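Local coordinates for protein aerobactin synthase IucC (Klebsiella pneumoniae, PDB 6CN7) that catalyses the attachment of a second N-acetyl-N-hydroxylysine to the citryl intermediate, probably at the cost of ATP, to give the siderophore aerobactin, at residues F487-S495 / R506-A514; E96-G107 / A142-K152. The protein carries 5 engineered substitutions. All coordinates share one frame; numbering follows the deposited sequence.

Both contacts pack a helix against another part of the same chain, 11 residues on in interaction 1 and 35 in interaction 2; their centres are 31 Å apart, their nearest atoms about 9 Å. Interaction 1 joins two consecutive helices, 475-499 and 505-521; all its touching residues are buried, and aromatic and aliphatic groups surround one hydroxyl pair. Interaction 2 lays the irregular segment 142-152 on helix 91-114 and is only partly buried. It covers roughly twice the area, 723 against 331 Å², and ranges from a phenylalanine packed on a leucine to a salt bridge, a water bridge and an edge reached by the second subunit. Each has neighbours on helix 4-25.

Interaction 1. Residues F487-S495 / R506-A514; sequences FVTVLRFVS and RRFYQLLAA
S495 meets two aromatic side chains of the facing helix, F508 with its CB and Y509 with its OG. The CB sits over the centre of the F508 ring, 3.7 Å from the centroid and 10° off the normal, a close CH-pi contact. The OG, placed between the backbone N and the carbonyl carbon (chi1 65°), accepts a 3.0 Å hydrogen bond from Y509 OH. L491, one turn earlier, brings CG to the edge of the F508 ring and packs CD2 against L512 CD2 at 3.6 Å. The S495 end is the tight one, with the CA atoms of S495 and F508 6.5 Å apart. The helix directions differ by 134°; toward the start of 487-495 the contact thins to L512 CD2 above the F487 ring near its rim, 4.1 Å from F487 CZ. The more open side carries R506, R507, Q510 and A514, which take no part; R507 NH1 bonds Q510 OE1, and R507 NE pairs with E396 of helix 395-417. R492 is buried but turned toward helix 4-25, its NE bonded to V488 O at 2.8 Å and its NH2 in a salt bridge with E22. W57 NE1 bonds Y509 OH, and E505 OE2 bonds S495 OG. The interface is thus apolar but crossed by a short polar chain, indole to two hydroxyls to carboxylate, which would fix both hydroxyls and ties the helices together.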
loop_
_atom_site.group_PDB
_atom_site.type_symbol
_atom_site.label_atom_id
_atom_site.label_comp_id
_atom_site.label_asym_id
_atom_site.label_seq_id
_atom_site.Cartn_x
_atom_site.Cartn_y
_atom_site.Cartn_z
ATOM N N PHE A 487 8.465 -36.683 5.590
ATOM C CA PHE A 487 7.680 -37.822 5.123
ATOM C C PHE A 487 6.227 -37.426 4.885
ATOM O O PHE A 487 5.674 -37.679 3.809
ATOM C CB PHE A 487 7.765 -38.977 6.126
ATOM C CG PHE A 487 9.155 -39.526 6.322
ATOM C CD1 PHE A 487 10.214 -39.112 5.528
ATOM C CD2 PHE A 487 9.395 -40.471 7.306
ATOM C CE1 PHE A 487 11.483 -39.628 5.719
ATOM C CE2 PHE A 487 10.661 -40.990 7.498
ATOM C CZ PHE A 487 11.704 -40.567 6.704
ATOM N N VAL A 488 5.594 -36.797 5.875
ATOM C CA VAL A 488 4.175 -36.478 5.759
ATOM C C VAL A 488 3.945 -35.298 4.824
ATOM O O VAL A 488 2.903 -35.223 4.163
ATOM C CB VAL A 488 3.575 -36.203 7.149
ATOM C CG1 VAL A 488 2.099 -35.827 7.039
ATOM C CG2 VAL A 488 3.740 -37.413 8.051
ATOM N N THR A 489 4.888 -34.362 4.752
ATOM C CA THR A 489 4.690 -33.133 3.997
ATOM C C THR A 489 5.341 -33.160 2.619
ATOM O O THR A 489 5.117 -32.235 1.833
ATOM C CB THR A 489 5.222 -31.936 4.802
ATOM O OG1 THR A 489 4.669 -31.966 6.124
ATOM C CG2 THR A 489 4.838 -30.609 4.148
ATOM N N VAL A 490 6.118 -34.195 2.296
ATOM C CA VAL A 490 6.736 -34.295 0.977
ATOM C C VAL A 490 6.447 -35.659 0.360
ATOM O O VAL A 490 5.780 -35.753 -0.678
ATOM C CB VAL A 490 8.256 -34.042 1.046
ATOM C CG1 VAL A 490 8.876 -34.120 -0.343
ATOM C CG2 VAL A 490 8.538 -32.692 1.685
ATOM N N LEU A 491 6.957 -36.724 0.985
ATOM C CA LEU A 491 6.808 -38.059 0.415
ATOM C C LEU A 491 5.345 -38.450 0.260
ATOM O O LEU A 491 4.995 -39.172 -0.681
ATOM C CB LEU A 491 7.542 -39.080 1.282
ATOM C CG LEU A 491 9.026 -39.282 0.962
ATOM C CD1 LEU A 491 9.767 -37.957 0.841
ATOM C CD2 LEU A 491 9.666 -40.152 2.028
ATOM N N ARG A 492 4.478 -37.991 1.167
ATOM C CA ARG A 492 3.053 -38.276 1.038
ATOM C C ARG A 492 2.521 -37.853 -0.324
ATOM O O ARG A 492 1.609 -38.494 -0.861
ATOM C CB ARG A 492 2.275 -37.569 2.152
ATOM C CG ARG A 492 0.756 -37.614 1.995
ATOM C CD ARG A 492 0.039 -37.348 3.319
ATOM N NE ARG A 492 0.256 -35.991 3.833
ATOM C CZ ARG A 492 -0.602 -34.982 3.709
ATOM N NH1 ARG A 492 -1.759 -35.147 3.081
ATOM N NH2 ARG A 492 -0.307 -33.795 4.221
ATOM N N PHE A 493 3.082 -36.792 -0.900
ATOM C CA PHE A 493 2.622 -36.265 -2.177
ATOM C C PHE A 493 3.398 -36.803 -3.372
ATOM O O PHE A 493 3.007 -36.530 -4.512
ATOM C CB PHE A 493 2.706 -34.737 -2.167
ATOM C CG PHE A 493 1.847 -34.096 -1.118
ATOM C CD1 PHE A 493 0.495 -33.896 -1.342
ATOM C CD2 PHE A 493 2.387 -33.696 0.092
ATOM C CE1 PHE A 493 -0.303 -33.308 -0.380
ATOM C CE2 PHE A 493 1.593 -33.108 1.060
ATOM C CZ PHE A 493 0.248 -32.914 0.823
ATOM N N VAL A 494 4.473 -37.554 -3.151
ATOM C CA VAL A 494 5.240 -38.147 -4.239
ATOM C C VAL A 494 4.838 -39.594 -4.485
ATOM O O VAL A 494 4.711 -40.016 -5.635
ATOM C CB VAL A 494 6.752 -38.038 -3.950
ATOM C CG1 VAL A 494 7.561 -38.643 -5.095
ATOM C CG2 VAL A 494 7.150 -36.588 -3.731
ATOM N N SER A 495 4.634 -40.365 -3.419
ATOM C CA SER A 495 4.356 -41.785 -3.588
ATOM C C SER A 495 3.089 -42.066 -4.395
ATOM O O SER A 495 3.071 -43.085 -5.106
ATOM C CB SER A 495 4.284 -42.465 -2.210
ATOM O OG SER A 495 3.199 -41.983 -1.438
ATOM N N ARG A 506 3.309 -49.236 -1.060
ATOM C CA ARG A 506 3.925 -50.228 -0.188
ATOM C C ARG A 506 5.369 -50.487 -0.595
ATOM O O ARG A 506 6.258 -50.583 0.259
ATOM C CB ARG A 506 3.115 -51.523 -0.216
ATOM C CG ARG A 506 3.663 -52.605 0.693
ATOM C CD ARG A 506 2.790 -53.843 0.689
ATOM N NE ARG A 506 3.337 -54.871 1.567
ATOM C CZ ARG A 506 3.206 -54.869 2.889
ATOM N NH1 ARG A 506 2.544 -53.890 3.496
ATOM N NH2 ARG A 506 3.741 -55.844 3.609
ATOM N N ARG A 507 5.623 -50.596 -1.900
ATOM C CA ARG A 507 6.989 -50.777 -2.375
ATOM C C ARG A 507 7.805 -49.502 -2.192
ATOM O O ARG A 507 8.966 -49.555 -1.772
ATOM C CB ARG A 507 6.972 -51.203 -3.844
ATOM C CG ARG A 507 8.340 -51.483 -4.434
ATOM C CD ARG A 507 9.028 -52.631 -3.717
ATOM N NE ARG A 507 10.308 -52.968 -4.330
ATOM C CZ ARG A 507 11.254 -53.689 -3.737
ATOM N NH1 ARG A 507 11.073 -54.152 -2.506
ATOM N NH2 ARG A 507 12.388 -53.942 -4.375
ATOM N N PHE A 508 7.209 -48.350 -2.507
ATOM C CA PHE A 508 7.878 -47.065 -2.326
ATOM C C PHE A 508 8.540 -46.975 -0.955
ATOM O O PHE A 508 9.728 -46.649 -0.843
ATOM C CB PHE A 508 6.855 -45.940 -2.515
ATOM C CG PHE A 508 7.428 -44.549 -2.409
ATOM C CD1 PHE A 508 7.643 -43.962 -1.172
ATOM C CD2 PHE A 508 7.722 -43.819 -3.549
ATOM C CE1 PHE A 508 8.156 -42.681 -1.075
ATOM C CE2 PHE A 508 8.232 -42.536 -3.458
ATOM C CZ PHE A 508 8.447 -41.966 -2.220
ATOM N N TYR A 509 7.785 -47.270 0.104
ATOM C CA TYR A 509 8.306 -47.119 1.454
ATOM C C TYR A 509 9.095 -48.336 1.921
ATOM O O TYR A 509 9.818 -48.240 2.919
ATOM C CB TYR A 509 7.150 -46.806 2.401
ATOM C CG TYR A 509 6.512 -45.474 2.074
ATOM C CD1 TYR A 509 7.053 -44.290 2.553
ATOM C CD2 TYR A 509 5.393 -45.399 1.258
ATOM C CE1 TYR A 509 6.484 -43.068 2.242
ATOM C CE2 TYR A 509 4.819 -44.184 0.940
ATOM C CZ TYR A 509 5.369 -43.023 1.435
ATOM O OH TYR A 509 4.800 -41.810 1.121
ATOM N N GLN A 510 8.985 -49.470 1.222
ATOM C CA GLN A 510 9.942 -50.555 1.422
ATOM C C GLN A 510 11.346 -50.112 1.031
ATOM O O GLN A 510 12.318 -50.401 1.738
ATOM C CB GLN A 510 9.537 -51.783 0.606
ATOM C CG GLN A 510 8.453 -52.642 1.231
ATOM C CD GLN A 510 8.021 -53.774 0.317
ATOM O OE1 GLN A 510 8.365 -53.798 -0.865
ATOM N NE2 GLN A 510 7.264 -54.719 0.860
ATOM N N LEU A 511 11.469 -49.407 -0.097
ATOM C CA LEU A 511 12.774 -48.935 -0.548
ATOM C C LEU A 511 13.359 -47.916 0.422
ATOM O O LEU A 511 14.567 -47.924 0.684
ATOM C CB LEU A 511 12.656 -48.331 -1.947
ATOM C CG LEU A 511 12.703 -49.303 -3.131
ATOM C CD1 LEU A 511 11.540 -50.268 -3.110
ATOM C CD2 LEU A 511 12.711 -48.525 -4.434
ATOM N N LEU A 512 12.522 -47.028 0.961
ATOM C CA LEU A 512 13.006 -46.048 1.927
ATOM C C LEU A 512 13.505 -46.735 3.192
ATOM O O LEU A 512 14.572 -46.399 3.718
ATOM C CB LEU A 512 11.899 -45.045 2.258
ATOM C CG LEU A 512 12.238 -43.990 3.315
ATOM C CD1 LEU A 512 13.453 -43.172 2.903
ATOM C CD2 LEU A 512 11.040 -43.084 3.568
ATOM N N ALA A 513 12.739 -47.705 3.696
ATOM C CA ALA A 513 13.149 -48.425 4.898
ATOM C C ALA A 513 14.442 -49.195 4.663
ATOM O O ALA A 513 15.296 -49.274 5.555
ATOM C CB ALA A 513 12.037 -49.371 5.344
ATOM N N ALA A 514 14.605 -49.770 3.470
ATOM C CA ALA A 514 15.829 -50.503 3.167
ATOM C C ALA A 514 17.037 -49.574 3.156
ATOM O O ALA A 514 18.101 -49.926 3.676
ATOM C CB ALA A 514 15.690 -51.222 1.826
#

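Interaction 2. Residues E96-G107 / A142-K152; sequences EHMQDLYATLLG and AFNKGRRGWGK
The F143 ring is sandwiched: L101 CB stands over one face, 3.9 Å from the centroid and 14° off the normal, and A142 CB lies on the opposite face. L101 CD1 reaches F143 CE1 at 3.7 Å, and H97 CB lies 3.9 Å from F143 CE2. A second flat group, the guanidinium of R148, has E96 over one face and D100 OD2 near its plane at the edge; at 4.2 Å from NH1 this is only a nearby charge, and OD2 is hydrogen-bonded to T551 OG1. E96 OE1 makes the salt bridge, 3.1 Å to R148 NH1, with carboxylate and guanidinium planes 46° apart; bends at chi2 and chi3 curl R148 back to the helix. Between these groups the backbones nearly touch. G146, lacking a side chain, brings its CA to 3.7 Å from D100 CA. T104 OG1, held beside its own backbone N (chi1 -59°), donates to D100 O at 2.9 Å and accepts a weak bond from K145 N. K145 then runs along G107 to a salt bridge with D108. At the margin a water links Q99 OE1 to G149 N, and the second subunit packs on Q99, L106 and K152. A type I turn, F143 to G146, thus docks on the helix, a type II turn, R147 to W150, follows, and G151 occupies the N-cap position of helix 152-158: a turn-rich connection along helix 91-114 in this IucA/IucC-family protein, bordering the dimer interface.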
loop_
_atom_site.group_PDB
_atom_site.type_symbol
_atom_site.label_atom_id
_atom_site.label_comp_id
_atom_site.label_asym_id
_atom_site.label_seq_id
_atom_site.Cartn_x
_atom_site.Cartn_y
_atom_site.Cartn_z
ATOM N N GLU A 96 -10.775 -12.489 5.721
ATOM C CA GLU A 96 -9.337 -12.676 5.549
ATOM C C GLU A 96 -9.049 -13.880 4.664
ATOM O O GLU A 96 -8.216 -13.813 3.753
ATOM C CB GLU A 96 -8.664 -12.841 6.911
ATOM C CG GLU A 96 -8.661 -11.586 7.767
ATOM C CD GLU A 96 -7.988 -11.802 9.108
ATOM O OE1 GLU A 96 -7.447 -12.906 9.332
ATOM O OE2 GLU A 96 -8.004 -10.868 9.938
ATOM N N HIS A 97 -9.727 -15.000 4.923
ATOM C CA HIS A 97 -9.481 -16.213 4.153
ATOM C C HIS A 97 -10.044 -16.107 2.744
ATOM O O HIS A 97 -9.542 -16.769 1.828
ATOM C CB HIS A 97 -10.073 -17.420 4.878
ATOM C CG HIS A 97 -9.318 -17.808 6.112
ATOM N ND1 HIS A 97 -9.912 -18.436 7.184
ATOM C CD2 HIS A 97 -8.014 -17.657 6.441
ATOM C CE1 HIS A 97 -9.007 -18.655 8.121
ATOM N NE2 HIS A 97 -7.846 -18.191 7.695
ATOM N N MET A 98 -11.079 -15.289 2.548
ATOM C CA MET A 98 -11.569 -15.027 1.198
ATOM C C MET A 98 -10.475 -14.417 0.337
ATOM O O MET A 98 -10.219 -14.873 -0.783
ATOM C CB MET A 98 -12.782 -14.100 1.252
ATOM C CG MET A 98 -14.060 -14.780 1.671
ATOM S SD MET A 98 -14.609 -16.023 0.491
ATOM C CE MET A 98 -16.003 -16.674 1.409
ATOM N N GLN A 99 -9.819 -13.372 0.846
ATOM C CA GLN A 99 -8.740 -12.743 0.092
ATOM C C GLN A 99 -7.608 -13.727 -0.162
ATOM O O GLN A 99 -7.087 -13.808 -1.280
ATOM C CB GLN A 99 -8.241 -11.506 0.837
ATOM C CG GLN A 99 -9.238 -10.359 0.828
ATOM C CD GLN A 99 -8.768 -9.161 1.628
ATOM O OE1 GLN A 99 -7.833 -9.258 2.424
ATOM N NE2 GLN A 99 -9.414 -8.020 1.417
ATOM N N ASP A 100 -7.216 -14.490 0.862
ATOM C CA ASP A 100 -6.236 -15.551 0.652
ATOM C C ASP A 100 -6.756 -16.582 -0.341
ATOM O O ASP A 100 -5.997 -17.099 -1.168
ATOM C CB ASP A 100 -5.886 -16.223 1.977
ATOM C CG ASP A 100 -5.180 -15.288 2.940
ATOM O OD1 ASP A 100 -4.594 -14.286 2.478
ATOM O OD2 ASP A 100 -5.209 -15.557 4.160
ATOM N N LEU A 101 -8.053 -16.893 -0.275
ATOM C CA LEU A 101 -8.639 -17.853 -1.205
ATOM C C LEU A 101 -8.576 -17.334 -2.635
ATOM O O LEU A 101 -8.167 -18.055 -3.552
ATOM C CB LEU A 101 -10.084 -18.158 -0.804
ATOM C CG LEU A 101 -10.877 -19.143 -1.674
ATOM C CD1 LEU A 101 -11.953 -19.805 -0.832
ATOM C CD2 LEU A 101 -11.525 -18.476 -2.888
ATOM N N TYR A 102 -8.989 -16.084 -2.848
ATOM C CA TYR A 102 -9.014 -15.547 -4.202
ATOM C C TYR A 102 -7.611 -15.236 -4.702
ATOM O O TYR A 102 -7.350 -15.328 -5.907
ATOM C CB TYR A 102 -9.906 -14.307 -4.263
ATOM C CG TYR A 102 -11.382 -14.642 -4.240
ATOM C CD1 TYR A 102 -11.985 -15.257 -5.329
ATOM C CD2 TYR A 102 -12.172 -14.354 -3.133
ATOM C CE1 TYR A 102 -13.329 -15.574 -5.320
ATOM C CE2 TYR A 102 -13.523 -14.667 -3.116
ATOM C CZ TYR A 102 -14.093 -15.277 -4.214
ATOM O OH TYR A 102 -15.433 -15.594 -4.210
ATOM N N ALA A 103 -6.694 -14.879 -3.802
ATOM C CA ALA A 103 -5.296 -14.763 -4.199
ATOM C C ALA A 103 -4.756 -16.092 -4.711
ATOM O O ALA A 103 -3.931 -16.117 -5.630
ATOM C CB ALA A 103 -4.449 -14.266 -3.027
ATOM N N THR A 104 -5.213 -17.207 -4.131
ATOM C CA THR A 104 -4.755 -18.519 -4.578
ATOM C C THR A 104 -5.343 -18.873 -5.938
ATOM O O THR A 104 -4.634 -19.389 -6.811
ATOM C CB THR A 104 -5.116 -19.587 -3.542
ATOM O OG1 THR A 104 -4.508 -19.262 -2.285
ATOM C CG2 THR A 104 -4.631 -20.966 -3.988
ATOM N N LEU A 105 -6.636 -18.609 -6.138
ATOM C CA LEU A 105 -7.251 -18.901 -7.427
ATOM C C LEU A 105 -6.623 -18.069 -8.537
ATOM O O LEU A 105 -6.426 -18.559 -9.654
ATOM C CB LEU A 105 -8.758 -18.653 -7.352
ATOM C CG LEU A 105 -9.529 -19.517 -6.348
ATOM C CD1 LEU A 105 -11.002 -19.136 -6.345
ATOM C CD2 LEU A 105 -9.368 -20.996 -6.665
ATOM N N LEU A 106 -6.308 -16.805 -8.253
ATOM C CA LEU A 106 -5.627 -15.978 -9.240
ATOM C C LEU A 106 -4.296 -16.599 -9.638
ATOM O O LEU A 106 -3.976 -16.699 -10.829
ATOM C CB LEU A 106 -5.423 -14.565 -8.689
ATOM C CG LEU A 106 -6.670 -13.677 -8.666
ATOM C CD1 LEU A 106 -6.409 -12.407 -7.874
ATOM C CD2 LEU A 106 -7.118 -13.334 -10.081
ATOM N N GLY A 107 -3.505 -17.027 -8.652
ATOM C CA GLY A 107 -2.229 -17.652 -8.957
ATOM C C GLY A 107 -2.391 -18.973 -9.682
ATOM O O GLY A 107 -1.641 -19.279 -10.613
ATOM N N ALA A 142 -4.344 -24.858 2.427
ATOM C CA ALA A 142 -5.459 -24.726 1.494
ATOM C C ALA A 142 -5.270 -23.540 0.554
ATOM O O ALA A 142 -5.497 -23.657 -0.655
ATOM C CB ALA A 142 -6.766 -24.591 2.276
ATOM N N PHE A 143 -4.864 -22.391 1.088
ATOM C CA PHE A 143 -4.674 -21.172 0.306
ATOM C C PHE A 143 -3.186 -20.835 0.324
ATOM O O PHE A 143 -2.741 -19.923 1.020
ATOM C CB PHE A 143 -5.522 -20.037 0.883
ATOM C CG PHE A 143 -6.948 -20.426 1.161
ATOM C CD1 PHE A 143 -7.661 -21.192 0.253
ATOM C CD2 PHE A 143 -7.569 -20.039 2.335
ATOM C CE1 PHE A 143 -8.971 -21.557 0.509
ATOM C CE2 PHE A 143 -8.879 -20.400 2.596
ATOM C CZ PHE A 143 -9.580 -21.159 1.683
ATOM N N ASN A 144 -2.409 -21.581 -0.460
ATOM C CA ASN A 144 -0.956 -21.503 -0.369
ATOM C C ASN A 144 -0.364 -20.296 -1.086
ATOM O O ASN A 144 0.862 -20.146 -1.088
ATOM C CB ASN A 144 -0.319 -22.785 -0.914
ATOM C CG ASN A 144 -0.614 -23.010 -2.383
ATOM O OD1 ASN A 144 -1.243 -22.183 -3.039
ATOM N ND2 ASN A 144 -0.148 -24.138 -2.910
ATOM N N LYS A 145 -1.183 -19.435 -1.692
ATOM C CA LYS A 145 -0.689 -18.199 -2.292
ATOM C C LYS A 145 -1.319 -16.959 -1.673
ATOM O O LYS A 145 -1.117 -15.853 -2.186
ATOM C CB LYS A 145 -0.928 -18.202 -3.802
ATOM C CG LYS A 145 -0.163 -19.279 -4.546
ATOM C CD LYS A 145 -0.506 -19.266 -6.022
ATOM C CE LYS A 145 0.033 -20.497 -6.722
ATOM N NZ LYS A 145 -0.670 -21.729 -6.270
ATOM N N GLY A 146 -2.083 -17.109 -0.596
ATOM C CA GLY A 146 -2.553 -15.946 0.132
ATOM C C GLY A 146 -1.399 -15.258 0.836
ATOM O O GLY A 146 -0.507 -15.902 1.389
ATOM N N ARG A 147 -1.401 -13.929 0.784
ATOM C CA ARG A 147 -0.326 -13.145 1.385
ATOM C C ARG A 147 -0.939 -11.851 1.902
ATOM O O ARG A 147 -1.330 -10.985 1.112
ATOM C CB ARG A 147 0.787 -12.887 0.374
ATOM C CG ARG A 147 1.324 -14.166 -0.284
ATOM C CD ARG A 147 2.211 -13.872 -1.468
ATOM N NE ARG A 147 2.789 -15.089 -2.050
ATOM C CZ ARG A 147 2.318 -15.729 -3.121
ATOM N NH1 ARG A 147 1.245 -15.285 -3.765
ATOM N NH2 ARG A 147 2.932 -16.820 -3.562
ATOM N N ARG A 148 -1.025 -11.732 3.227
ATOM C CA ARG A 148 -1.809 -10.676 3.857
ATOM C C ARG A 148 -1.436 -9.302 3.315
ATOM O O ARG A 148 -0.262 -8.922 3.295
ATOM C CB ARG A 148 -1.606 -10.716 5.372
ATOM C CG ARG A 148 -2.405 -9.679 6.145
ATOM C CD ARG A 148 -3.899 -9.852 5.928
ATOM N NE ARG A 148 -4.331 -11.223 6.187
ATOM C CZ ARG A 148 -4.568 -11.723 7.395
ATOM N NH1 ARG A 148 -4.957 -12.984 7.527
ATOM N NH2 ARG A 148 -4.417 -10.966 8.476
ATOM N N GLY A 149 -2.450 -8.562 2.874
ATOM C CA GLY A 149 -2.270 -7.216 2.377
ATOM C C GLY A 149 -1.848 -7.109 0.928
ATOM O O GLY A 149 -1.682 -5.985 0.435
ATOM N N TRP A 150 -1.668 -8.228 0.226
ATOM C CA TRP A 150 -1.247 -8.218 -1.172
ATOM C C TRP A 150 -2.478 -8.337 -2.064
ATOM O O TRP A 150 -3.148 -9.372 -2.075
ATOM C CB TRP A 150 -0.263 -9.351 -1.460
ATOM C CG TRP A 150 1.106 -9.128 -0.890
ATOM C CD1 TRP A 150 1.413 -8.500 0.279
ATOM C CD2 TRP A 150 2.353 -9.521 -1.474
ATOM N NE1 TRP A 150 2.774 -8.482 0.464
ATOM C CE2 TRP A 150 3.375 -9.103 -0.598
ATOM C CE3 TRP A 150 2.706 -10.188 -2.652
ATOM C CZ2 TRP A 150 4.724 -9.328 -0.863
ATOM C CZ3 TRP A 150 4.048 -10.413 -2.912
ATOM C CH2 TRP A 150 5.039 -9.983 -2.020
ATOM N N GLY A 151 -2.773 -7.271 -2.805
ATOM C CA GLY A 151 -3.800 -7.301 -3.823
ATOM C C GLY A 151 -3.266 -7.821 -5.144
ATOM O O GLY A 151 -2.115 -8.247 -5.262
ATOM N N LYS A 152 -4.131 -7.776 -6.160
ATOM C CA LYS A 152 -3.766 -8.309 -7.470
ATOM C C LYS A 152 -2.497 -7.661 -8.009
ATOM O O LYS A 152 -1.700 -8.324 -8.685
ATOM C CB LYS A 152 -4.921 -8.115 -8.452
ATOM C CG LYS A 152 -4.709 -8.761 -9.816
ATOM C CD LYS A 152 -6.007 -8.800 -10.618
ATOM C CE LYS A 152 -5.793 -9.374 -12.011
ATOM N NZ LYS A 152 -5.035 -8.442 -12.891
HETATM O O HOH W 1 -5.215 -9.898 2.791
#